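Local coordinates for phage tail sheath protein (Desulfitobacterium hafniense, PDB 3HXL) that probably builds the contractile sheath around the tail tube of a myovirus-like phage or prophage, at residues 63-68 with 111-116; 95-100 with 104-109. All blocks are in the same frame, centred on the assembly; numbering follows the deposited sequence.

Contact 1: residues 63-68 with 111-116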
loop_
_atom_site.group_PDB
_atom_site.type_symbol
_atom_site.label_atom_id
_atom_site.label_comp_id
_atom_site.label_asym_id
_atom_site.label_seq_id
_atom_site.Cartn_x
_atom_site.Cartn_y
_atom_site.Cartn_z
ATOM N N LEU A 63 -13.199 -1.311 9.594
ATOM C CA LEU A 63 -12.762 -0.009 10.079
ATOM C C LEU A 63 -13.760 0.850 10.834
ATOM O O LEU A 63 -13.416 1.942 11.279
ATOM C CB LEU A 63 -12.189 0.786 8.914
ATOM C CG LEU A 63 -11.101 0.022 8.159
ATOM C CD1 LEU A 63 -10.569 0.915 7.066
ATOM C CD2 LEU A 63 -9.976 -0.405 9.110
ATOM N N GLY A 64 -14.992 0.370 10.963
ATOM C CA GLY A 64 -16.007 1.112 11.695
ATOM C C GLY A 64 -16.471 2.408 11.056
ATOM O O GLY A 64 -17.249 3.153 11.648
ATOM N N TYR A 65 -16.000 2.675 9.843
ATOM C CA TYR A 65 -16.369 3.885 9.120
ATOM C C TYR A 65 -16.691 3.522 7.681
ATOM O O TYR A 65 -16.361 2.431 7.219
ATOM C CB TYR A 65 -15.210 4.882 9.133
ATOM C CG TYR A 65 -15.013 5.620 10.433
ATOM C CD1 TYR A 65 -15.852 6.677 10.788
ATOM C CD2 TYR A 65 -13.963 5.295 11.287
ATOM C CE1 TYR A 65 -15.642 7.398 11.958
ATOM C CE2 TYR A 65 -13.745 6.009 12.459
ATOM C CZ TYR A 65 -14.583 7.058 12.787
ATOM O OH TYR A 65 -14.346 7.779 13.931
ATOM N N SER A 66 -17.345 4.441 6.978
ATOM C CA SER A 66 -17.687 4.231 5.575
ATOM C C SER A 66 -16.500 4.717 4.743
ATOM O O SER A 66 -15.749 5.580 5.186
ATOM C CB SER A 66 -18.933 5.041 5.208
ATOM O OG SER A 66 -19.139 5.029 3.806
ATOM N N ILE A 67 -16.335 4.164 3.547
ATOM C CA ILE A 67 -15.240 4.558 2.671
ATOM C C ILE A 67 -15.304 6.054 2.380
ATOM O O ILE A 67 -14.303 6.672 2.019
ATOM C CB ILE A 67 -15.282 3.770 1.333
ATOM C CG1 ILE A 67 -14.036 4.066 0.496
ATOM C CG2 ILE A 67 -16.536 4.118 0.555
ATOM C CD1 ILE A 67 -12.758 3.448 1.038
HETATM N N MSE A 68 -16.476 6.649 2.563
HETATM C CA MSE A 68 -16.621 8.071 2.297
HETATM C C MSE A 68 -16.521 8.969 3.503
HETATM O O MSE A 68 -16.508 10.192 3.364
HETATM C CB MSE A 68 -17.927 8.332 1.573
HETATM C CG MSE A 68 -17.870 7.874 0.147
HETATM SE SE MSE A 68 -19.611 7.630 -0.505
HETATM C CE MSE A 68 -20.008 6.010 0.471
ATOM N N GLY A 111 -10.296 3.913 20.592
ATOM C CA GLY A 111 -10.386 5.005 19.643
ATOM C C GLY A 111 -11.546 5.924 19.959
ATOM O O GLY A 111 -12.440 5.564 20.729
ATOM N N ALA A 112 -11.531 7.112 19.363
ATOM C CA ALA A 112 -12.581 8.102 19.571
ATOM C C ALA A 112 -13.897 7.649 18.948
ATOM O O ALA A 112 -14.965 8.158 19.290
ATOM C CB ALA A 112 -12.155 9.441 18.973
ATOM N N ARG A 113 -13.822 6.694 18.029
ATOM C CA ARG A 113 -15.024 6.197 17.373
ATOM C C ARG A 113 -15.931 5.514 18.396
ATOM O O ARG A 113 -17.143 5.425 18.205
ATOM C CB ARG A 113 -14.640 5.230 16.252
ATOM C CG ARG A 113 -15.806 4.641 15.479
ATOM C CD ARG A 113 -16.787 5.701 15.007
ATOM N NE ARG A 113 -17.573 5.214 13.875
ATOM C CZ ARG A 113 -18.632 5.834 13.366
ATOM N NH1 ARG A 113 -19.048 6.978 13.890
ATOM N NH2 ARG A 113 -19.269 5.310 12.327
ATOM N N GLY A 114 -15.340 5.044 19.489
ATOM C CA GLY A 114 -16.129 4.402 20.522
ATOM C C GLY A 114 -17.100 5.370 21.182
ATOM O O GLY A 114 -18.147 4.957 21.685
ATOM N N ASN A 115 -16.770 6.659 21.182
ATOM C CA ASN A 115 -17.650 7.650 21.798
ATOM C C ASN A 115 -18.902 7.937 20.965
ATOM O O ASN A 115 -19.791 8.667 21.406
ATOM C CB ASN A 115 -16.902 8.961 22.059
ATOM C CG ASN A 115 -15.671 8.774 22.925
ATOM O OD1 ASN A 115 -15.705 8.074 23.943
ATOM N ND2 ASN A 115 -14.575 9.412 22.530
ATOM N N ASP A 116 -18.977 7.372 19.764
ATOM C CA ASP A 116 -20.150 7.577 18.912
ATOM C C ASP A 116 -21.144 6.443 19.121
ATOM O O ASP A 116 -22.141 6.333 18.406
ATOM C CB ASP A 116 -19.765 7.619 17.432
ATOM C CG ASP A 116 -18.821 8.757 17.099
ATOM O OD1 ASP A 116 -18.840 9.779 17.813
ATOM O OD2 ASP A 116 -18.070 8.629 16.110
HETATM O O HOH W 1 -15.855 9.588 15.052
#

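Contact 2: residues 95-100 with 104-109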
loop_
_atom_site.group_PDB
_atom_site.type_symbol
_atom_site.label_atom_id
_atom_site.label_comp_id
_atom_site.label_asym_id
_atom_site.label_seq_id
_atom_site.Cartn_x
_atom_site.Cartn_y
_atom_site.Cartn_z
ATOM N N LYS A 95 -10.299 2.314 24.743
ATOM C CA LYS A 95 -11.668 1.866 24.499
ATOM C C LYS A 95 -12.709 2.665 25.271
ATOM O O LYS A 95 -12.580 2.872 26.481
ATOM C CB LYS A 95 -11.799 0.381 24.859
ATOM C CG LYS A 95 -10.917 -0.531 24.018
ATOM C CD LYS A 95 -11.046 -1.986 24.429
ATOM C CE LYS A 95 -10.216 -2.881 23.532
ATOM N NZ LYS A 95 -10.367 -4.314 23.890
ATOM N N ALA A 96 -13.742 3.117 24.571
ATOM C CA ALA A 96 -14.805 3.861 25.225
ATOM C C ALA A 96 -15.673 2.840 25.943
ATOM O O ALA A 96 -15.686 1.660 25.582
ATOM C CB ALA A 96 -15.631 4.624 24.201
ATOM N N ALA A 97 -16.395 3.284 26.963
ATOM C CA ALA A 97 -17.247 2.370 27.705
ATOM C C ALA A 97 -18.268 3.118 28.548
ATOM O O ALA A 97 -18.197 4.335 28.700
ATOM C CB ALA A 97 -16.391 1.473 28.593
ATOM N N VAL A 98 -19.228 2.370 29.081
ATOM C CA VAL A 98 -20.272 2.936 29.923
ATOM C C VAL A 98 -20.864 1.805 30.759
ATOM O O VAL A 98 -20.917 0.657 30.312
ATOM C CB VAL A 98 -21.389 3.607 29.070
ATOM C CG1 VAL A 98 -22.144 2.560 28.258
ATOM C CG2 VAL A 98 -22.341 4.384 29.971
ATOM N N THR A 99 -21.279 2.125 31.981
ATOM C CA THR A 99 -21.871 1.134 32.871
ATOM C C THR A 99 -23.275 1.557 33.288
ATOM O O THR A 99 -23.494 2.688 33.715
ATOM C CB THR A 99 -21.022 0.925 34.155
ATOM O OG1 THR A 99 -19.749 0.363 33.810
ATOM C CG2 THR A 99 -21.735 -0.025 35.119
ATOM N N VAL A 100 -24.223 0.640 33.146
ATOM C CA VAL A 100 -25.606 0.886 33.526
ATOM C C VAL A 100 -25.992 -0.257 34.458
ATOM O O VAL A 100 -26.246 -1.381 34.016
ATOM C CB VAL A 100 -26.538 0.895 32.294
ATOM C CG1 VAL A 100 -27.979 1.140 32.725
ATOM C CG2 VAL A 100 -26.094 1.976 31.319
ATOM N N THR A 104 -21.876 -3.559 31.801
ATOM C CA THR A 104 -20.828 -2.680 31.314
ATOM C C THR A 104 -20.706 -2.987 29.832
ATOM O O THR A 104 -20.682 -4.153 29.430
ATOM C CB THR A 104 -19.483 -2.932 32.025
ATOM O OG1 THR A 104 -19.539 -2.404 33.359
ATOM C CG2 THR A 104 -18.349 -2.250 31.272
ATOM N N VAL A 105 -20.680 -1.931 29.024
ATOM C CA VAL A 105 -20.562 -2.051 27.575
ATOM C C VAL A 105 -19.264 -1.355 27.188
ATOM O O VAL A 105 -19.083 -0.167 27.462
ATOM C CB VAL A 105 -21.726 -1.351 26.847
ATOM C CG1 VAL A 105 -21.646 -1.633 25.351
ATOM C CG2 VAL A 105 -23.050 -1.827 27.414
ATOM N N THR A 106 -18.372 -2.104 26.553
ATOM C CA THR A 106 -17.074 -1.586 26.151
ATOM C C THR A 106 -16.854 -1.739 24.648
ATOM O O THR A 106 -17.155 -2.787 24.072
ATOM C CB THR A 106 -15.958 -2.334 26.907
ATOM O OG1 THR A 106 -16.266 -2.341 28.308
ATOM C CG2 THR A 106 -14.613 -1.665 26.687
ATOM N N ALA A 107 -16.337 -0.685 24.023
ATOM C CA ALA A 107 -16.061 -0.690 22.590
ATOM C C ALA A 107 -15.158 -1.866 22.226
ATOM O O ALA A 107 -14.298 -2.269 23.012
ATOM C CB ALA A 107 -15.399 0.621 22.186
ATOM N N LYS A 108 -15.355 -2.412 21.029
ATOM C CA LYS A 108 -14.557 -3.542 20.565
ATOM C C LYS A 108 -13.102 -3.129 20.366
ATOM O O LYS A 108 -12.182 -3.888 20.672
ATOM C CB LYS A 108 -15.124 -4.084 19.248
ATOM C CG LYS A 108 -14.444 -5.352 18.745
ATOM C CD LYS A 108 -15.126 -5.870 17.487
ATOM C CE LYS A 108 -14.491 -7.161 16.986
ATOM N NZ LYS A 108 -15.169 -7.634 15.745
ATOM N N TRP A 109 -12.904 -1.922 19.844
ATOM C CA TRP A 109 -11.565 -1.392 19.597
ATOM C C TRP A 109 -11.417 -0.036 20.278
ATOM O O TRP A 109 -12.399 0.670 20.496
ATOM C CB TRP A 109 -11.311 -1.219 18.087
ATOM C CG TRP A 109 -11.405 -2.488 17.279
ATOM C CD1 TRP A 109 -12.270 -2.745 16.248
ATOM C CD2 TRP A 109 -10.617 -3.676 17.445
ATOM N NE1 TRP A 109 -12.071 -4.018 15.767
ATOM C CE2 TRP A 109 -11.067 -4.611 16.486
ATOM C CE3 TRP A 109 -9.581 -4.042 18.317
ATOM C CZ2 TRP A 109 -10.509 -5.891 16.372
ATOM C CZ3 TRP A 109 -9.028 -5.313 18.203
ATOM C CH2 TRP A 109 -9.496 -6.224 17.238
HETATM O O HOH W 2 -13.216 -4.644 23.891
HETATM O O HOH W 3 -13.464 2.855 21.606
#

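Contact 1: residues 63-68 with 111-116
An arginine-tyrosine stack joins the turn that ends helix 60-63 to the short 3-10 segment 112-116 of the beta-sandwich region: the guanidinium of Arg113 lies flat on the ring of Tyr65, centres 4.2 Å apart and planes inclined by only 10°. The overlap is offset, with Arg113 NE 3.5 Å from Tyr65 CE1 near the rim of the ring, an arrangement suited to a cation-pi interaction. The two side chains run past each other in opposite directions, which brings the methylenes of Arg113 to the phenol end, where Arg113 CD comes within 3.4 Å of Tyr65 OH. Arg113 reaches across because its CG stands anti to the backbone N (chi1 -180°) and the chain then bends at chi2 (50°), laying the guanidinium along the ring. Its side-on edge grips one carbonyl oxygen: Arg113 NH2 donates to Gly64 O at 3.0 Å and Arg113 NE to the same Gly64 O at 3.1 Å, both bonds somewhat bent. Gly64, the first residue past helix 60-63, has positive phi and belongs to the Gp18 domain III N-terminal region, so these bonds cross from one region to the other. At the far edge of the guanidinium, Arg113 NH1 forms a salt bridge of 2.9 Å with Asp116 OD2, on the anti side and somewhat out of the carboxylate plane; Asp138 offers NH1 a second carboxylate. With one edge on a carbonyl, another on Asp116 and a face on the ring, the group has little freedom to rotate, and the two acids probably offset its charge in this buried setting. A water beside the Tyr65 ring edge hydrogen-bonds both Tyr65 OH and Asp116 OD2, donating to the carboxylate and bridging the two segments over the 4.4 Å between these oxygens.

Contact 2: residues 95-100 with 104-109
Strands 97-100 and 104-107 run antiparallel, their axes 4.7 Å apart at closest approach and their directions at 170°, with Ala97 opposite Thr106, Val98 opposite Val105 and Thr99 opposite Thr104. Val98 and Val105 form the hydrogen-bonded pair: Val105 N donates almost straight to Val98 O at 2.9 Å, and Val98 N returns a more bent bond to Val105 O. Nearer the open end, Ala107 N meets Ala96 O at 2.9 Å. In the non-hydrogen-bonded pair of Thr99 and Thr104 the hydroxyls lean together across the strands, Thr99 OG1 lying 2.8 Å from Thr104 OG1 in a hydrogen bond. Both OG1 atoms sit anti to the carbonyl carbon (chi1 -65° and -74°), which turns the hydroxyls to each other and leaves each CG2 anti to its backbone N. Ala97 and Thr106 share this face, Ala97 CB resting near Thr106 OG1. These strands make a beta hairpin, and strand 159-162 pairs with its second arm to complete a three-stranded antiparallel sheet. On the other face Val98 and Val105 lie side by side, with Val98 CG1 4.2 Å from Val105 CB; Val105 packs on Leu119 and Val98 on Ala173, both in the four-stranded sheet of the beta-sandwich region. The extended chain of Lys95 runs across the backbone of 107-109, its CD 3.6 Å from Ala107 O. One water accepts from Lys95 NZ and donates to Ala107 O; a second accepts from Ala96 N and donates to Trp109 O at 2.7 Å, bridging the two arms. The Trp109 ring meets Trp44 edge-to-face.

In the fold
Contact 2 is nested within the chain loop that contact 1 closes: the order is 63-68, then the hairpin arms 95-100 and 104-109, then 111-116. Their centres lie 15 Å apart, on the same side of the chain's centre, and they touch where Ala96 and Ala107 pack against Gly114 and Asn115. The hairpin supplies two of the three strands of one sheet of the beta-sandwich region, while 111-116 leads from it into strand 117-123 of the other sheet. Contact 1 therefore ties the 3-10 segment of this region to the preceding Gp18 domain III N-terminal region, whereas contact 2 lies wholly inside the sandwich.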